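Local coordinates for protein superoxide reductase (Giardia intestinalis, PDB 4D7P) that probably reduces superoxide to hydrogen peroxide at a mononuclear iron centre held by histidines and a cysteine, serving in defence against oxidative stress, at residues I48-L53 with P78-V84; H19-L25 with L93-C99. All coordinates share one frame; numbering follows the deposited sequence.

Contact 1 of 2, residues I48-L53 with P78-V84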
loop_
_atom_site.group_PDB
_atom_site.type_symbol
_atom_site.label_atom_id
_atom_site.label_comp_id
_atom_site.label_asym_id
_atom_site.label_seq_id
_atom_site.Cartn_x
_atom_site.Cartn_y
_atom_site.Cartn_z
ATOM N N ILE A 48 -13.885 1.914 -4.035
ATOM C CA ILE A 48 -12.688 1.785 -4.838
ATOM C C ILE A 48 -11.534 1.887 -3.856
ATOM O O ILE A 48 -11.346 2.908 -3.178
ATOM C CB ILE A 48 -12.596 2.842 -5.948
ATOM C CG1 ILE A 48 -13.521 2.436 -7.098
ATOM C CG2 ILE A 48 -11.159 2.973 -6.458
ATOM C CD1 ILE A 48 -13.741 3.552 -8.113
ATOM N N GLY A 49 -10.804 0.786 -3.742
ATOM C CA GLY A 49 -9.794 0.641 -2.718
ATOM C C GLY A 49 -8.456 1.187 -3.144
ATOM O O GLY A 49 -7.696 1.700 -2.309
ATOM N N THR A 50 -8.141 1.073 -4.433
ATOM C CA THR A 50 -6.863 1.592 -4.915
ATOM C C THR A 50 -7.005 2.299 -6.239
ATOM O O THR A 50 -7.852 1.953 -7.055
ATOM C CB THR A 50 -5.776 0.479 -5.102
ATOM O OG1 THR A 50 -6.235 -0.492 -6.057
ATOM C CG2 THR A 50 -5.422 -0.203 -3.772
ATOM N N ILE A 51 -6.150 3.288 -6.441
ATOM C CA ILE A 51 -6.015 3.949 -7.719
ATOM C C ILE A 51 -4.530 3.884 -8.008
ATOM O O ILE A 51 -3.724 4.451 -7.261
ATOM C CB ILE A 51 -6.516 5.398 -7.684
ATOM C CG1 ILE A 51 -8.033 5.450 -7.463
ATOM C CG2 ILE A 51 -6.132 6.120 -8.955
ATOM C CD1 ILE A 51 -8.536 6.848 -7.137
ATOM N N ARG A 52 -4.156 3.135 -9.038
ATOM C CA ARG A 52 -2.750 3.019 -9.410
ATOM C C ARG A 52 -2.493 3.763 -10.689
ATOM O O ARG A 52 -3.357 3.791 -11.563
ATOM C CB ARG A 52 -2.350 1.553 -9.581
ATOM C CG ARG A 52 -2.365 0.780 -8.297
ATOM C CD ARG A 52 -2.692 -0.668 -8.529
ATOM N NE ARG A 52 -1.501 -1.475 -8.750
ATOM C CZ ARG A 52 -1.523 -2.649 -9.374
ATOM N NH1 ARG A 52 -2.678 -3.112 -9.836
ATOM N NH2 ARG A 52 -0.406 -3.351 -9.556
ATOM N N LEU A 53 -1.300 4.348 -10.795
ATOM C CA LEU A 53 -0.864 5.013 -12.012
ATOM C C LEU A 53 0.371 4.316 -12.569
ATOM O O LEU A 53 1.354 4.108 -11.856
ATOM C CB LEU A 53 -0.562 6.502 -11.765
ATOM C CG LEU A 53 -0.234 7.306 -13.031
ATOM C CD1 LEU A 53 -1.429 7.300 -13.980
ATOM C CD2 LEU A 53 0.194 8.750 -12.719
ATOM N N PRO A 78 -12.771 8.138 -4.032
ATOM C CA PRO A 78 -11.718 7.691 -4.964
ATOM C C PRO A 78 -11.153 8.812 -5.824
ATOM O O PRO A 78 -11.524 8.977 -6.991
ATOM C CB PRO A 78 -12.432 6.653 -5.838
ATOM C CG PRO A 78 -13.885 7.076 -5.790
ATOM C CD PRO A 78 -14.082 7.549 -4.366
ATOM N N VAL A 79 -10.246 9.575 -5.221
ATOM C CA VAL A 79 -9.407 10.521 -5.926
ATOM C C VAL A 79 -7.945 10.181 -5.673
ATOM O O VAL A 79 -7.614 9.444 -4.728
ATOM C CB VAL A 79 -9.674 11.964 -5.463
ATOM C CG1 VAL A 79 -11.146 12.305 -5.645
ATOM C CG2 VAL A 79 -9.304 12.119 -4.009
ATOM N N ALA A 80 -7.070 10.724 -6.507
ATOM C CA ALA A 80 -5.642 10.599 -6.282
ATOM C C ALA A 80 -4.878 11.648 -7.071
ATOM O O ALA A 80 -5.408 12.234 -8.017
ATOM C CB ALA A 80 -5.148 9.176 -6.665
ATOM N N SER A 81 -3.632 11.900 -6.681
ATOM C CA SER A 81 -2.750 12.609 -7.594
ATOM C C SER A 81 -1.320 12.089 -7.533
ATOM O O SER A 81 -0.873 11.539 -6.526
ATOM C CB SER A 81 -2.792 14.124 -7.341
ATOM O OG SER A 81 -2.588 14.456 -5.984
ATOM N N PHE A 82 -0.634 12.244 -8.655
ATOM C CA PHE A 82 0.742 11.821 -8.813
ATOM C C PHE A 82 1.510 12.935 -9.457
ATOM O O PHE A 82 0.929 13.859 -10.028
ATOM C CB PHE A 82 0.831 10.576 -9.673
ATOM C CG PHE A 82 0.080 9.411 -9.116
ATOM C CD1 PHE A 82 -1.294 9.331 -9.238
ATOM C CD2 PHE A 82 0.752 8.389 -8.460
ATOM C CE1 PHE A 82 -1.991 8.251 -8.727
ATOM C CE2 PHE A 82 0.063 7.311 -7.953
ATOM C CZ PHE A 82 -1.316 7.246 -8.084
ATOM N N ARG A 83 2.824 12.857 -9.376
ATOM C CA ARG A 83 3.631 13.787 -10.132
ATOM C C ARG A 83 4.740 12.972 -10.755
ATOM O O ARG A 83 5.625 12.480 -10.067
ATOM C CB ARG A 83 4.161 14.903 -9.246
ATOM C CG ARG A 83 4.739 16.068 -10.021
ATOM C CD ARG A 83 4.874 17.291 -9.145
ATOM N NE ARG A 83 4.116 18.405 -9.688
ATOM C CZ ARG A 83 3.214 19.105 -9.014
ATOM N NH1 ARG A 83 2.951 18.816 -7.751
ATOM N NH2 ARG A 83 2.575 20.101 -9.610
ATOM N N VAL A 84 4.665 12.808 -12.065
ATOM C CA VAL A 84 5.507 11.848 -12.741
ATOM C C VAL A 84 6.929 12.346 -12.944
ATOM O O VAL A 84 7.164 13.346 -13.608
ATOM C CB VAL A 84 4.906 11.463 -14.102
ATOM C CG1 VAL A 84 5.827 10.489 -14.827
ATOM C CG2 VAL A 84 3.528 10.853 -13.903
#
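Strands 48-53 and 79-83 run the same way with their axes inclined by 24° and 7.8 Å apart at closest, and no hydrogen bond joins them, so this is face-to-face packing of two sheets. Toward the C-terminal end of both segments the methylene CB of Leu-53 rests over the centre of the Phe-82 ring, 3.6 Å from its centroid, a CH-pi contact almost along the ring normal. CG of Leu-53 stands anti to the backbone N (chi1 -174°), which carries the branch back along the aromatic side chain until CD2 meets Phe-82 CB at 3.6 Å. At the ring's edge, and in its plane, the carbonyl O of Ile-51 lies 3.8 Å from CZ of Phe-82. Branched at CB, Ile-51 covers two neighbours at once in an interface whose touching residues are all buried: CG2 packs on the Ala-80 methyl (CB) at 3.9 Å, while CD1 reaches the backbone of Pro-78. Ile-48 crosses the Pro-78 ring at about a right angle, CB to CB 3.8 Å. Ile-48 and Ile-51 both face inward because a beta bulge at Gly-49 and Thr-50, both paired with Tyr-98, shifts the alternation. Ile-32 and Cys-34 of strand 29-34 flank the isoleucines, strands 63-71 and 90-99 bracket strand 48-57, and on the outer side of its strand OG of Ser-81 hydrogen-bonds OG of Ser-81 of a second subunit.

Contact 2 of 2, residues H19-L25 with L93-C99. With FE (Fe (III) ion), chain B.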
loop_
_atom_site.group_PDB
_atom_site.type_symbol
_atom_site.label_atom_id
_atom_site.label_comp_id
_atom_site.label_asym_id
_atom_site.label_seq_id
_atom_site.Cartn_x
_atom_site.Cartn_y
_atom_site.Cartn_z
ATOM N N HIS A 19 -16.757 3.955 -12.788
ATOM C CA HIS A 19 -15.548 3.441 -12.159
ATOM C C HIS A 19 -14.293 4.004 -12.863
ATOM O O HIS A 19 -13.199 3.981 -12.307
ATOM C CB HIS A 19 -15.516 1.901 -12.202
ATOM C CG HIS A 19 -16.484 1.210 -11.279
ATOM N ND1 HIS A 19 -17.780 0.913 -11.645
ATOM C CD2 HIS A 19 -16.317 0.674 -10.044
ATOM C CE1 HIS A 19 -18.381 0.267 -10.659
ATOM N NE2 HIS A 19 -17.512 0.097 -9.678
ATOM N N VAL A 20 -14.443 4.501 -14.088
ATOM C CA VAL A 20 -13.261 4.812 -14.891
ATOM C C VAL A 20 -12.470 6.000 -14.357
ATOM O O VAL A 20 -13.007 7.093 -14.236
ATOM C CB VAL A 20 -13.643 5.078 -16.337
ATOM C CG1 VAL A 20 -12.388 5.419 -17.151
ATOM C CG2 VAL A 20 -14.358 3.861 -16.903
ATOM N N PRO A 21 -11.183 5.787 -14.036
ATOM C CA PRO A 21 -10.380 6.872 -13.454
ATOM C C PRO A 21 -10.075 8.008 -14.440
ATOM O O PRO A 21 -9.168 7.879 -15.268
ATOM C CB PRO A 21 -9.089 6.158 -13.017
ATOM C CG PRO A 21 -9.000 4.958 -13.899
ATOM C CD PRO A 21 -10.422 4.527 -14.148
ATOM N N GLU A 22 -10.831 9.104 -14.351
ATOM C CA GLU A 22 -10.521 10.315 -15.116
ATOM C C GLU A 22 -9.112 10.796 -14.798
ATOM O O GLU A 22 -8.729 10.868 -13.637
ATOM C CB GLU A 22 -11.524 11.435 -14.812
ATOM C CG GLU A 22 -11.385 12.666 -15.726
ATOM C CD GLU A 22 -12.128 13.906 -15.205
ATOM O OE1 GLU A 22 -11.880 14.318 -14.047
ATOM O OE2 GLU A 22 -12.944 14.484 -15.961
ATOM N N MET A 23 -8.344 11.120 -15.832
ATOM C CA MET A 23 -7.015 11.704 -15.658
ATOM C C MET A 23 -6.956 13.132 -16.192
ATOM O O MET A 23 -7.354 13.386 -17.329
ATOM C CB MET A 23 -5.959 10.860 -16.372
ATOM C CG MET A 23 -5.359 9.728 -15.547
ATOM S SD MET A 23 -4.145 8.807 -16.517
ATOM C CE MET A 23 -5.267 7.994 -17.634
ATOM N N LYS A 24 -6.469 14.062 -15.377
ATOM C CA LYS A 24 -6.163 15.413 -15.857
ATOM C C LYS A 24 -4.666 15.688 -15.694
ATOM O O LYS A 24 -4.120 15.523 -14.605
ATOM C CB LYS A 24 -6.996 16.468 -15.121
ATOM C CG LYS A 24 -8.515 16.274 -15.278
ATOM C CD LYS A 24 -9.199 17.542 -15.769
ATOM C CE LYS A 24 -10.609 17.270 -16.261
ATOM N NZ LYS A 24 -10.773 17.616 -17.701
ATOM N N LEU A 25 -4.015 16.117 -16.776
ATOM C CA LEU A 25 -2.562 16.303 -16.803
ATOM C C LEU A 25 -2.159 17.777 -16.874
ATOM O O LEU A 25 -2.574 18.498 -17.782
ATOM C CB LEU A 25 -1.973 15.547 -17.991
ATOM C CG LEU A 25 -0.464 15.552 -18.218
ATOM C CD1 LEU A 25 0.233 14.793 -17.097
ATOM C CD2 LEU A 25 -0.161 14.921 -19.580
ATOM N N LEU A 93 0.287 7.133 -20.127
ATOM C CA LEU A 93 -0.046 6.859 -18.727
ATOM C C LEU A 93 -1.282 5.970 -18.648
ATOM O O LEU A 93 -2.247 6.151 -19.404
ATOM C CB LEU A 93 -0.307 8.154 -17.951
ATOM C CG LEU A 93 0.790 9.201 -17.986
ATOM C CD1 LEU A 93 0.351 10.454 -17.226
ATOM C CD2 LEU A 93 2.039 8.593 -17.375
ATOM N N LEU A 94 -1.252 5.025 -17.721
ATOM C CA LEU A 94 -2.356 4.096 -17.524
ATOM C C LEU A 94 -2.822 4.177 -16.081
ATOM O O LEU A 94 -2.063 3.856 -15.169
ATOM C CB LEU A 94 -1.933 2.657 -17.864
ATOM C CG LEU A 94 -2.953 1.561 -17.538
ATOM C CD1 LEU A 94 -4.172 1.658 -18.457
ATOM C CD2 LEU A 94 -2.323 0.173 -17.586
ATOM N N ALA A 95 -4.057 4.624 -15.872
ATOM C CA ALA A 95 -4.630 4.660 -14.529
ATOM C C ALA A 95 -5.504 3.433 -14.343
ATOM O O ALA A 95 -6.202 3.022 -15.270
ATOM C CB ALA A 95 -5.442 5.956 -14.308
ATOM N N VAL A 96 -5.462 2.834 -13.159
ATOM C CA VAL A 96 -6.270 1.645 -12.896
ATOM C C VAL A 96 -6.953 1.713 -11.532
ATOM O O VAL A 96 -6.286 1.785 -10.496
ATOM C CB VAL A 96 -5.430 0.349 -12.965
ATOM C CG1 VAL A 96 -6.273 -0.827 -12.562
ATOM C CG2 VAL A 96 -4.892 0.133 -14.385
ATOM N N ALA A 97 -8.284 1.712 -11.540
ATOM C CA ALA A 97 -9.061 1.774 -10.307
ATOM C C ALA A 97 -9.633 0.406 -9.984
ATOM O O ALA A 97 -10.124 -0.281 -10.875
ATOM C CB ALA A 97 -10.179 2.808 -10.427
ATOM N N TYR A 98 -9.563 0.015 -8.713
ATOM C CA TYR A 98 -10.088 -1.274 -8.262
ATOM C C TYR A 98 -11.281 -1.082 -7.335
ATOM O O TYR A 98 -11.152 -0.481 -6.268
ATOM C CB TYR A 98 -9.004 -2.096 -7.533
ATOM C CG TYR A 98 -9.588 -3.149 -6.604
ATOM C CD1 TYR A 98 -10.230 -4.275 -7.118
ATOM C CD2 TYR A 98 -9.519 -3.011 -5.215
ATOM C CE1 TYR A 98 -10.794 -5.235 -6.282
ATOM C CE2 TYR A 98 -10.074 -3.975 -4.369
ATOM C CZ TYR A 98 -10.716 -5.083 -4.916
ATOM O OH TYR A 98 -11.283 -6.051 -4.102
ATOM N N CYS A 99 -12.432 -1.599 -7.742
ATOM C CA CYS A 99 -13.620 -1.590 -6.903
ATOM C C CYS A 99 -13.873 -3.000 -6.399
ATOM O O CYS A 99 -13.793 -3.959 -7.170
ATOM C CB CYS A 99 -14.830 -1.077 -7.675
ATOM S SG CYS A 99 -16.412 -1.428 -6.872
HETATM FE FE FE B . -18.247 -0.253 -7.811
#
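His-19 and Cys-99 meet through a shared iron ion, bound by NE2 of His-19 at 2.0 Å and by SG of Cys-99 at 2.4 Å. The imidazole presents its edge to the cysteine: SG lies in the ring plane, and CD2 of His-19 is 3.3 Å from CB of Cys-99. With SG anti to the backbone N of Cys-99 (chi1 165°), the sulfur projects beyond the end of the strand to the metal. Behind the site the contact becomes apolar. Strands 21-25 and 93-99 are roughly antiparallel, inclined at 147° without a hydrogen bond between them. Pro-21 lays its ring on two alanines, CG 3.7 Å from Ala-95 CB and CD beside Ala-97 CB, where small methyls suit a rigid ring. Met-23 sets SD 3.8 Å from Ala-95 CB and beside CB of Leu-93, and the bend at chi3 (-71°) turns CE back over the alanine methyl. His-40, His-46 and His-102 supply this ion's other three bonds, Glu-17 also belongs to the metal site, and Trp-105 stacks on His-19. Four imidazoles and one sulfur form the centre characteristic of superoxide reductases, in which electron donation from the cysteine sulfur probably tunes the iron for superoxide reduction.

Overall arrangement
Both contacts bridge the two sheets of an immunoglobulin-like beta sandwich, each joining a strand outermost within this chain, 79-83 in contact 1 (where a second subunit pairs with it) and 21-26 in contact 2, to one of two neighbouring strands of the four-stranded sheet. Those neighbours, 48-57 and 90-99, link the contacts by a probable backbone hydrogen bond, Arg-52 O to Val-96 N at 2.8 Å. Every touching residue of contact 1 is buried, whereas contact 2 has Leu-25 partly exposed at its margin. Contact 1 is mainly hydrocarbon and aromatic packing; contact 2 passes from apolar packing to metal coordination. Ile-48 touches Cys-99, so the aliphatic core of contact 1 reaches the wall of the iron site.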